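Long-range contacts in pullulanase (PDB 2WAN), which hydrolyses alpha-1,6-glucosidic linkages in pullulan and, as a debranching enzyme, probably at the branch points of starch-type polysaccharides: residues A853-N858 / W865-V870; S885-I890 / H904-V909. One frame throughout, in Å; residues are numbered along the deposited sequence.

Contact 1 (A853-N858 / W865-V870); sequences AFELKN and WKNIIV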
ATOM      1  N   ALA A 853     -10.107  29.876 -10.973  1.00 11.26           N
ATOM      2  CA  ALA A 853      -9.752  30.977 -10.064  1.00 10.72           C
ATOM      3  C   ALA A 853     -10.444  30.799  -8.738  1.00  9.48           C
ATOM      4  O   ALA A 853     -11.628  30.487  -8.702  1.00 10.61           O
ATOM      5  CB  ALA A 853     -10.146  32.322 -10.664  1.00 11.46           C
ATOM      6  N   PHE A 854      -9.702  30.996  -7.645  1.00 10.77           N
ATOM      7  CA  PHE A 854     -10.302  30.882  -6.309  1.00 10.97           C
ATOM      8  C   PHE A 854      -9.755  31.892  -5.335  1.00  9.42           C
ATOM      9  O   PHE A 854      -8.685  32.464  -5.561  1.00 10.13           O
ATOM     10  CB  PHE A 854     -10.185  29.456  -5.742  1.00 11.53           C
ATOM     11  CG  PHE A 854      -8.773  28.961  -5.601  1.00 10.77           C
ATOM     12  CD1 PHE A 854      -8.073  29.129  -4.405  1.00 11.04           C
ATOM     13  CD2 PHE A 854      -8.143  28.312  -6.666  1.00 12.68           C
ATOM     14  CE1 PHE A 854      -6.762  28.661  -4.279  1.00 11.45           C
ATOM     15  CE2 PHE A 854      -6.836  27.835  -6.546  1.00 11.87           C
ATOM     16  CZ  PHE A 854      -6.145  27.997  -5.350  1.00  9.12           C
ATOM     17  N   GLU A 855     -10.488  32.086  -4.237  1.00 11.21           N
ATOM     18  CA  GLU A 855     -10.101  33.025  -3.203  1.00 11.66           C
ATOM     19  C   GLU A 855     -10.093  32.315  -1.857  1.00 11.53           C
ATOM     20  O   GLU A 855     -11.025  31.550  -1.534  1.00 12.51           O
ATOM     21  CB  GLU A 855     -11.080  34.210  -3.167  1.00 11.89           C
ATOM     22  CG  GLU A 855     -10.647  35.319  -2.210  1.00 10.86           C
ATOM     23  CD  GLU A 855     -11.653  36.483  -2.158  1.00 15.60           C
ATOM     24  OE1 GLU A 855     -12.759  36.371  -2.744  1.00 16.21           O
ATOM     25  OE2 GLU A 855     -11.320  37.513  -1.541  1.00 13.52           O
ATOM     26  N   LEU A 856      -9.021  32.562  -1.100  1.00  9.79           N
ATOM     27  CA  LEU A 856      -8.838  32.050   0.264  1.00 10.68           C
ATOM     28  C   LEU A 856      -9.095  33.244   1.161  1.00  9.45           C
ATOM     29  O   LEU A 856      -8.319  34.212   1.169  1.00 11.11           O
ATOM     30  CB  LEU A 856      -7.402  31.493   0.450  1.00  9.75           C
ATOM     31  CG  LEU A 856      -6.988  30.414  -0.569  1.00 11.50           C
ATOM     32  CD1 LEU A 856      -5.534  29.973  -0.392  1.00 11.79           C
ATOM     33  CD2 LEU A 856      -7.915  29.191  -0.492  1.00 11.62           C
ATOM     34  N   LYS A 857     -10.211  33.210   1.898  1.00 10.20           N
ATOM     35  CA  LYS A 857     -10.673  34.390   2.628  1.00 11.50           C
ATOM     36  C   LYS A 857     -10.460  34.288   4.126  1.00 14.02           C
ATOM     37  O   LYS A 857     -10.239  33.206   4.646  1.00 12.96           O
ATOM     38  CB  LYS A 857     -12.172  34.597   2.392  1.00 13.07           C
ATOM     39  CG  LYS A 857     -12.548  34.726   0.914  1.00 16.43           C
ATOM     40  CD  LYS A 857     -14.065  34.539   0.740  1.00 23.40           C
ATOM     41  CE  LYS A 857     -14.461  33.105   1.098  1.00 34.99           C
ATOM     42  NZ  LYS A 857     -15.910  32.913   1.402  1.00 39.65           N
ATOM     43  N   ASN A 858     -10.590  35.428   4.799  1.00 14.79           N
ATOM     44  CA  ASN A 858     -10.779  35.460   6.257  1.00 18.83           C
ATOM     45  C   ASN A 858      -9.481  35.131   7.005  1.00 14.38           C
ATOM     46  O   ASN A 858      -9.550  34.498   8.043  1.00 14.88           O
ATOM     47  CB  ASN A 858     -11.873  34.450   6.732  1.00 19.14           C
ATOM     48  CG  ASN A 858     -13.216  34.578   5.997  1.00 25.74           C
ATOM     49  OD1 ASN A 858     -13.733  35.694   5.812  1.00 20.02           O
ATOM     50  ND2 ASN A 858     -13.809  33.411   5.599  1.00 16.13           N
ATOM     51  N   TRP A 865      -2.156  37.065   5.379  1.00  9.20           N
ATOM     52  CA  TRP A 865      -2.857  37.768   4.287  1.00  9.51           C
ATOM     53  C   TRP A 865      -4.369  37.523   4.407  1.00  9.95           C
ATOM     54  O   TRP A 865      -4.819  36.377   4.474  1.00 10.56           O
ATOM     55  CB  TRP A 865      -2.353  37.294   2.915  1.00 10.14           C
ATOM     56  CG  TRP A 865      -0.968  37.784   2.567  1.00  8.52           C
ATOM     57  CD1 TRP A 865      -0.260  38.788   3.165  1.00 10.01           C
ATOM     58  CD2 TRP A 865      -0.158  37.317   1.467  1.00 10.86           C
ATOM     59  NE1 TRP A 865       0.973  38.950   2.529  1.00 12.10           N
ATOM     60  CE2 TRP A 865       1.050  38.058   1.487  1.00  9.90           C
ATOM     61  CE3 TRP A 865      -0.326  36.317   0.499  1.00 11.47           C
ATOM     62  CZ2 TRP A 865       2.078  37.858   0.547  1.00  9.72           C
ATOM     63  CZ3 TRP A 865       0.702  36.105  -0.432  1.00 10.13           C
ATOM     64  CH2 TRP A 865       1.884  36.872  -0.405  1.00 11.86           C
ATOM     65  N   LYS A 866      -5.152  38.610   4.420  1.00 10.97           N
ATOM     66  CA  LYS A 866      -6.606  38.509   4.599  1.00 11.30           C
ATOM     67  C   LYS A 866      -7.284  37.675   3.500  1.00 10.50           C
ATOM     68  O   LYS A 866      -8.027  36.714   3.780  1.00 10.65           O
ATOM     69  CB  LYS A 866      -7.237  39.919   4.637  1.00 11.37           C
ATOM     70  CG  LYS A 866      -8.751  39.884   4.834  1.00 12.78           C
ATOM     71  CD  LYS A 866      -9.335  41.288   4.964  1.00 19.64           C
ATOM     72  CE  LYS A 866     -10.807  41.225   5.347  1.00 22.28           C
ATOM     73  NZ  LYS A 866     -11.400  42.601   5.465  1.00 35.83           N
ATOM     74  N   ASN A 867      -7.050  38.076   2.250  1.00 10.36           N
ATOM     75  CA  ASN A 867      -7.598  37.393   1.101  1.00 11.10           C
ATOM     76  C   ASN A 867      -6.460  37.067   0.143  1.00  9.36           C
ATOM     77  O   ASN A 867      -5.600  37.934  -0.116  1.00 10.21           O
ATOM     78  CB  ASN A 867      -8.620  38.305   0.382  1.00 11.91           C
ATOM     79  CG  ASN A 867      -9.848  38.588   1.227  1.00 17.77           C
ATOM     80  OD1 ASN A 867     -10.374  37.704   1.921  1.00 13.88           O
ATOM     81  ND2 ASN A 867     -10.318  39.836   1.177  1.00 14.57           N
ATOM     82  N   ILE A 868      -6.455  35.833  -0.357  1.00  9.48           N
ATOM     83  CA  ILE A 868      -5.526  35.430  -1.407  1.00  9.44           C
ATOM     84  C   ILE A 868      -6.311  34.958  -2.615  1.00 10.83           C
ATOM     85  O   ILE A 868      -7.228  34.141  -2.498  1.00 10.36           O
ATOM     86  CB  ILE A 868      -4.590  34.291  -0.940  1.00  9.98           C
ATOM     87  CG1 ILE A 868      -3.906  34.673   0.386  1.00 11.19           C
ATOM     88  CG2 ILE A 868      -3.556  33.944  -2.055  1.00 13.36           C
ATOM     89  CD1 ILE A 868      -3.019  33.589   0.977  1.00 12.82           C
ATOM     90  N   ILE A 869      -5.953  35.475  -3.793  1.00  8.72           N
ATOM     91  CA  ILE A 869      -6.560  34.962  -5.026  1.00 11.27           C
ATOM     92  C   ILE A 869      -5.520  34.212  -5.848  1.00  9.17           C
ATOM     93  O   ILE A 869      -4.403  34.679  -5.997  1.00 10.85           O
ATOM     94  CB  ILE A 869      -7.209  36.073  -5.892  1.00  9.94           C
ATOM     95  CG1 ILE A 869      -8.504  36.537  -5.244  1.00  9.92           C
ATOM     96  CG2 ILE A 869      -7.467  35.549  -7.347  1.00 11.72           C
ATOM     97  CD1 ILE A 869      -9.098  37.796  -5.908  1.00 13.40           C
ATOM     98  N   VAL A 870      -5.890  33.025  -6.335  1.00  7.95           N
ATOM     99  CA  VAL A 870      -5.034  32.262  -7.245  1.00  9.01           C
ATOM    100  C   VAL A 870      -5.847  32.003  -8.522  1.00 10.81           C
ATOM    101  O   VAL A 870      -7.017  31.633  -8.441  1.00 11.30           O
ATOM    102  CB  VAL A 870      -4.639  30.878  -6.638  1.00 11.33           C
ATOM    103  CG1 VAL A 870      -3.868  30.002  -7.647  1.00 10.26           C
ATOM    104  CG2 VAL A 870      -3.817  31.058  -5.354  1.00 11.67           C
TER
HETATM  105  O   HOH W   1     -11.916  37.958   3.983  1.00 27.34           O

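Contact 2 (S885-I890 / H904-V909); sequences SGDWTI and HVMGNV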
ATOM      1  N   SER A 885     -14.132  43.641  -4.522  1.00 17.36           N
ATOM      2  CA  SER A 885     -13.853  45.037  -4.176  1.00 17.27           C
ATOM      3  C   SER A 885     -12.486  45.241  -3.523  1.00 15.95           C
ATOM      4  O   SER A 885     -11.912  44.308  -2.940  1.00 16.43           O
ATOM      5  CB  SER A 885     -14.954  45.581  -3.243  1.00 19.68           C
ATOM      6  OG  SER A 885     -14.940  44.879  -2.009  1.00 26.05           O
ATOM      7  N   GLY A 886     -11.968  46.463  -3.644  1.00 15.42           N
ATOM      8  CA  GLY A 886     -10.778  46.864  -2.922  1.00 18.08           C
ATOM      9  C   GLY A 886      -9.497  46.793  -3.723  1.00 17.18           C
ATOM     10  O   GLY A 886      -9.496  46.402  -4.899  1.00 17.50           O
ATOM     11  N   ASP A 887      -8.416  47.206  -3.075  1.00 16.27           N
ATOM     12  CA  ASP A 887      -7.083  47.197  -3.664  1.00 18.26           C
ATOM     13  C   ASP A 887      -6.463  45.808  -3.567  1.00 17.48           C
ATOM     14  O   ASP A 887      -6.427  45.209  -2.481  1.00 17.50           O
ATOM     15  CB  ASP A 887      -6.189  48.211  -2.945  1.00 20.19           C
ATOM     16  CG  ASP A 887      -4.832  48.367  -3.624  1.00 26.52           C
ATOM     17  OD1 ASP A 887      -3.817  47.983  -3.024  1.00 34.21           O
ATOM     18  OD2 ASP A 887      -4.795  48.832  -4.779  1.00 34.07           O
ATOM     19  N   TRP A 888      -5.958  45.315  -4.699  1.00 16.38           N
ATOM     20  CA  TRP A 888      -5.253  44.027  -4.755  1.00 14.68           C
ATOM     21  C   TRP A 888      -3.769  44.200  -5.063  1.00 14.47           C
ATOM     22  O   TRP A 888      -3.383  44.969  -5.949  1.00 13.96           O
ATOM     23  CB  TRP A 888      -5.916  43.080  -5.769  1.00 13.09           C
ATOM     24  CG  TRP A 888      -7.255  42.649  -5.305  1.00 12.78           C
ATOM     25  CD1 TRP A 888      -8.453  43.282  -5.540  1.00 13.71           C
ATOM     26  CD2 TRP A 888      -7.553  41.512  -4.487  1.00 12.82           C
ATOM     27  NE1 TRP A 888      -9.474  42.605  -4.911  1.00 14.44           N
ATOM     28  CE2 TRP A 888      -8.954  41.508  -4.269  1.00 14.55           C
ATOM     29  CE3 TRP A 888      -6.767  40.482  -3.922  1.00 11.62           C
ATOM     30  CZ2 TRP A 888      -9.596  40.521  -3.500  1.00 14.37           C
ATOM     31  CZ3 TRP A 888      -7.404  39.496  -3.171  1.00 13.58           C
ATOM     32  CH2 TRP A 888      -8.808  39.528  -2.958  1.00 13.49           C
ATOM     33  N   THR A 889      -2.938  43.495  -4.302  1.00 10.71           N
ATOM     34  CA  THR A 889      -1.500  43.482  -4.517  1.00 11.10           C
ATOM     35  C   THR A 889      -1.136  42.247  -5.334  1.00 12.05           C
ATOM     36  O   THR A 889      -1.445  41.131  -4.928  1.00 10.88           O
ATOM     37  CB  THR A 889      -0.734  43.451  -3.160  1.00 11.98           C
ATOM     38  OG1 THR A 889      -1.100  44.592  -2.384  1.00 15.84           O
ATOM     39  CG2 THR A 889       0.782  43.473  -3.407  1.00 12.00           C
ATOM     40  N   ILE A 890      -0.484  42.440  -6.485  1.00 10.29           N
ATOM     41  CA  ILE A 890      -0.007  41.313  -7.295  1.00 10.87           C
ATOM     42  C   ILE A 890       1.265  40.771  -6.649  1.00 11.04           C
ATOM     43  O   ILE A 890       2.199  41.523  -6.413  1.00 13.09           O
ATOM     44  CB  ILE A 890       0.306  41.750  -8.756  1.00  9.17           C
ATOM     45  CG1 ILE A 890      -0.950  42.351  -9.408  1.00 12.10           C
ATOM     46  CG2 ILE A 890       0.852  40.554  -9.554  1.00 11.80           C
ATOM     47  CD1 ILE A 890      -0.639  43.222 -10.658  1.00 14.94           C
ATOM     48  N   HIS A 904      -0.108  47.120  -7.924  1.00 15.94           N
ATOM     49  CA  HIS A 904      -1.467  47.104  -7.364  1.00 14.97           C
ATOM     50  C   HIS A 904      -2.500  47.274  -8.463  1.00 15.73           C
ATOM     51  O   HIS A 904      -2.269  48.019  -9.437  1.00 17.33           O
ATOM     52  CB  HIS A 904      -1.635  48.236  -6.343  1.00 16.03           C
ATOM     53  CG  HIS A 904      -0.818  48.046  -5.103  1.00 17.21           C
ATOM     54  ND1 HIS A 904      -1.372  47.668  -3.900  1.00 23.35           N
ATOM     55  CD2 HIS A 904       0.517  48.138  -4.893  1.00 18.39           C
ATOM     56  CE1 HIS A 904      -0.418  47.565  -2.991  1.00 19.55           C
ATOM     57  NE2 HIS A 904       0.739  47.830  -3.571  1.00 17.87           N
ATOM     58  N   VAL A 905      -3.639  46.596  -8.312  1.00 12.83           N
ATOM     59  CA  VAL A 905      -4.746  46.721  -9.267  1.00 13.57           C
ATOM     60  C   VAL A 905      -6.085  46.706  -8.536  1.00 15.16           C
ATOM     61  O   VAL A 905      -6.179  46.199  -7.402  1.00 14.81           O
ATOM     62  CB  VAL A 905      -4.750  45.583 -10.327  1.00 14.83           C
ATOM     63  CG1 VAL A 905      -3.558  45.711 -11.300  1.00 15.93           C
ATOM     64  CG2 VAL A 905      -4.783  44.209  -9.639  1.00 16.10           C
ATOM     65  N   MET A 906      -7.109  47.278  -9.175  1.00 14.76           N
ATOM     66  CA  MET A 906      -8.498  47.133  -8.746  1.00 13.14           C
ATOM     67  C   MET A 906      -9.377  46.736  -9.918  1.00 14.21           C
ATOM     68  O   MET A 906      -9.097  47.106 -11.060  1.00 15.73           O
ATOM     69  CB  MET A 906      -9.039  48.440  -8.155  1.00 17.30           C
ATOM     70  CG  MET A 906      -8.223  48.964  -7.020  1.00 20.78           C
ATOM     71  SD  MET A 906      -8.817  50.586  -6.486  1.00 30.20           S
ATOM     72  CE  MET A 906     -10.459  50.183  -5.978  1.00 22.93           C
ATOM     73  N   GLY A 907     -10.447  46.005  -9.626  1.00 12.27           N
ATOM     74  CA  GLY A 907     -11.521  45.735 -10.595  1.00 13.78           C
ATOM     75  C   GLY A 907     -11.332  44.556 -11.517  1.00 13.03           C
ATOM     76  O   GLY A 907     -12.191  43.681 -11.594  1.00 14.14           O
ATOM     77  N   ASN A 908     -10.210  44.550 -12.232  1.00 14.77           N
ATOM     78  CA  ASN A 908      -9.936  43.548 -13.238  1.00 17.03           C
ATOM     79  C   ASN A 908      -8.426  43.394 -13.336  1.00 15.22           C
ATOM     80  O   ASN A 908      -7.673  44.335 -13.048  1.00 18.03           O
ATOM     81  CB  ASN A 908     -10.538  44.002 -14.585  1.00 17.60           C
ATOM     82  CG  ASN A 908     -10.619  42.896 -15.615  1.00 28.93           C
ATOM     83  OD1 ASN A 908     -11.541  42.070 -15.602  1.00 34.59           O
ATOM     84  ND2 ASN A 908      -9.690  42.915 -16.563  1.00 32.37           N
ATOM     85  N   VAL A 909      -7.977  42.205 -13.724  1.00 13.30           N
ATOM     86  CA  VAL A 909      -6.540  41.955 -13.895  1.00 14.37           C
ATOM     87  C   VAL A 909      -6.299  40.950 -15.021  1.00 15.31           C
ATOM     88  O   VAL A 909      -7.101  40.026 -15.233  1.00 14.01           O
ATOM     89  CB  VAL A 909      -5.874  41.475 -12.558  1.00 15.64           C
ATOM     90  CG1 VAL A 909      -6.382  40.105 -12.150  1.00 17.30           C
ATOM     91  CG2 VAL A 909      -4.333  41.505 -12.648  1.00 17.05           C
TER
HETATM   92  O   HOH W   2     -11.148  45.473  -6.967  1.00 14.27           O

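Contact 1 (A853-N858 / W865-V870)
The carbonyl oxygen of Ile868 is gripped twice from the partner strand: Leu856 N donates to Ile868 O at 2.8 Å, and Glu855 CA lies 3.2 Å from the same oxygen in a CA-H...O contact. This is the ladder of an antiparallel beta hairpin in the all-beta domain that follows the catalytic barrel, strand 852-856 turning back through residues 857-867 into strand 868-873. Leu856 and Ile868 exchange two backbone hydrogen bonds, and Phe854 and Val870 do the same; between them Glu855 and Ile869 form a non-hydrogen-bonded pair.

On the face that carries Phe854, Leu856, Ile868 and Val870, the packing is apolar. With chi1 at 60° the Phe854 ring is folded between its own backbone N and carbonyl carbon, which swings it over its neighbour. Val870 CB sits 3.9 Å from the ring centroid and 26° off the normal, a CH-pi contact over one face and displaced toward the CZ rim. Leu842 and Phe844 of strand 842-844 also touch this ring.

The other face is mixed. Glu855 runs out fully extended; its CG passes Ile869 CG1 at 3.9 Å, and its carboxylate comes across Asn867, OE2 lying 3.3 Å from Asn867 CG with the two planes 72° apart. The amide of Asn867 is fixed at both ends, ND2 donating to OE1 of Gln921, the C-terminal residue, and OD1 accepting a hydrogen bond from a water. That same water closes the loop end of the hairpin, where the regular ladder has stopped: it lies 2.6 Å from Asn867 OD1 and accepts from Asn858 N at 3.0 Å.

Contact 2 (S885-I890 / H904-V909)
This is a short antiparallel strand pairing at the periphery of the C-terminal all-beta domain, where residues 904-905 line up on strand 888-893. Two backbone bonds hold it, Trp888 N to Val905 O and Val905 N to Trp888 O, each 2.9 Å. Outside this pair a histidine-carboxylate hydrogen bond adds to it: His904 ND1 donates at 2.6 Å to Asp887 OD1, which receives it on its syn lone pair. Carboxylate and imidazole are nearly coplanar, 15° apart, although the oxygen is tilted somewhat from the ring plane. Asp887 reaches the ring because its CG is anti to the backbone N (chi1 -173°). Thr889 runs side by side with the histidine, its OG1 3.1 Å from His904 CE1, while His904 NE2 bonds to a bound glycerol. On the sheet face that carries Trp888 and Val905, Ile890 CD1 meets Val905 CG1 at 3.9 Å, the two side chains crossing at about a right angle. Beyond the pairing, a water links Gly886 O to Gly907 N. Strand 888-893 lies between residues 904-905 and strand 915-920, where Thr889 bonds to the Lys920 backbone; after Gly907 the chain pairs with strand 879-882.

The pairings of both contacts, 853-856 with 868-870 and 888-889 with 904-905, belong to one curled or branched antiparallel sheet, in which strand 915-920 pairs with strands 868-873 and 888-893. Contact 1 is largely buried, with four backbone bonds and hydrocarbon packing; contact 2 is partly exposed, with a shorter ladder and a histidine-carboxylate bond at the surface. They meet through the indole of Trp888, which turns away from its own partner strand: Ile869 CD1 stands over the indole face, 3.4 Å from Trp888 CH2, while Glu855 OE2 comes to the same CH2 at the ring edge. Gln921 serves both, its OE1 bonded to Asn867 and its NE2 to Ser885 O and Asp887 O.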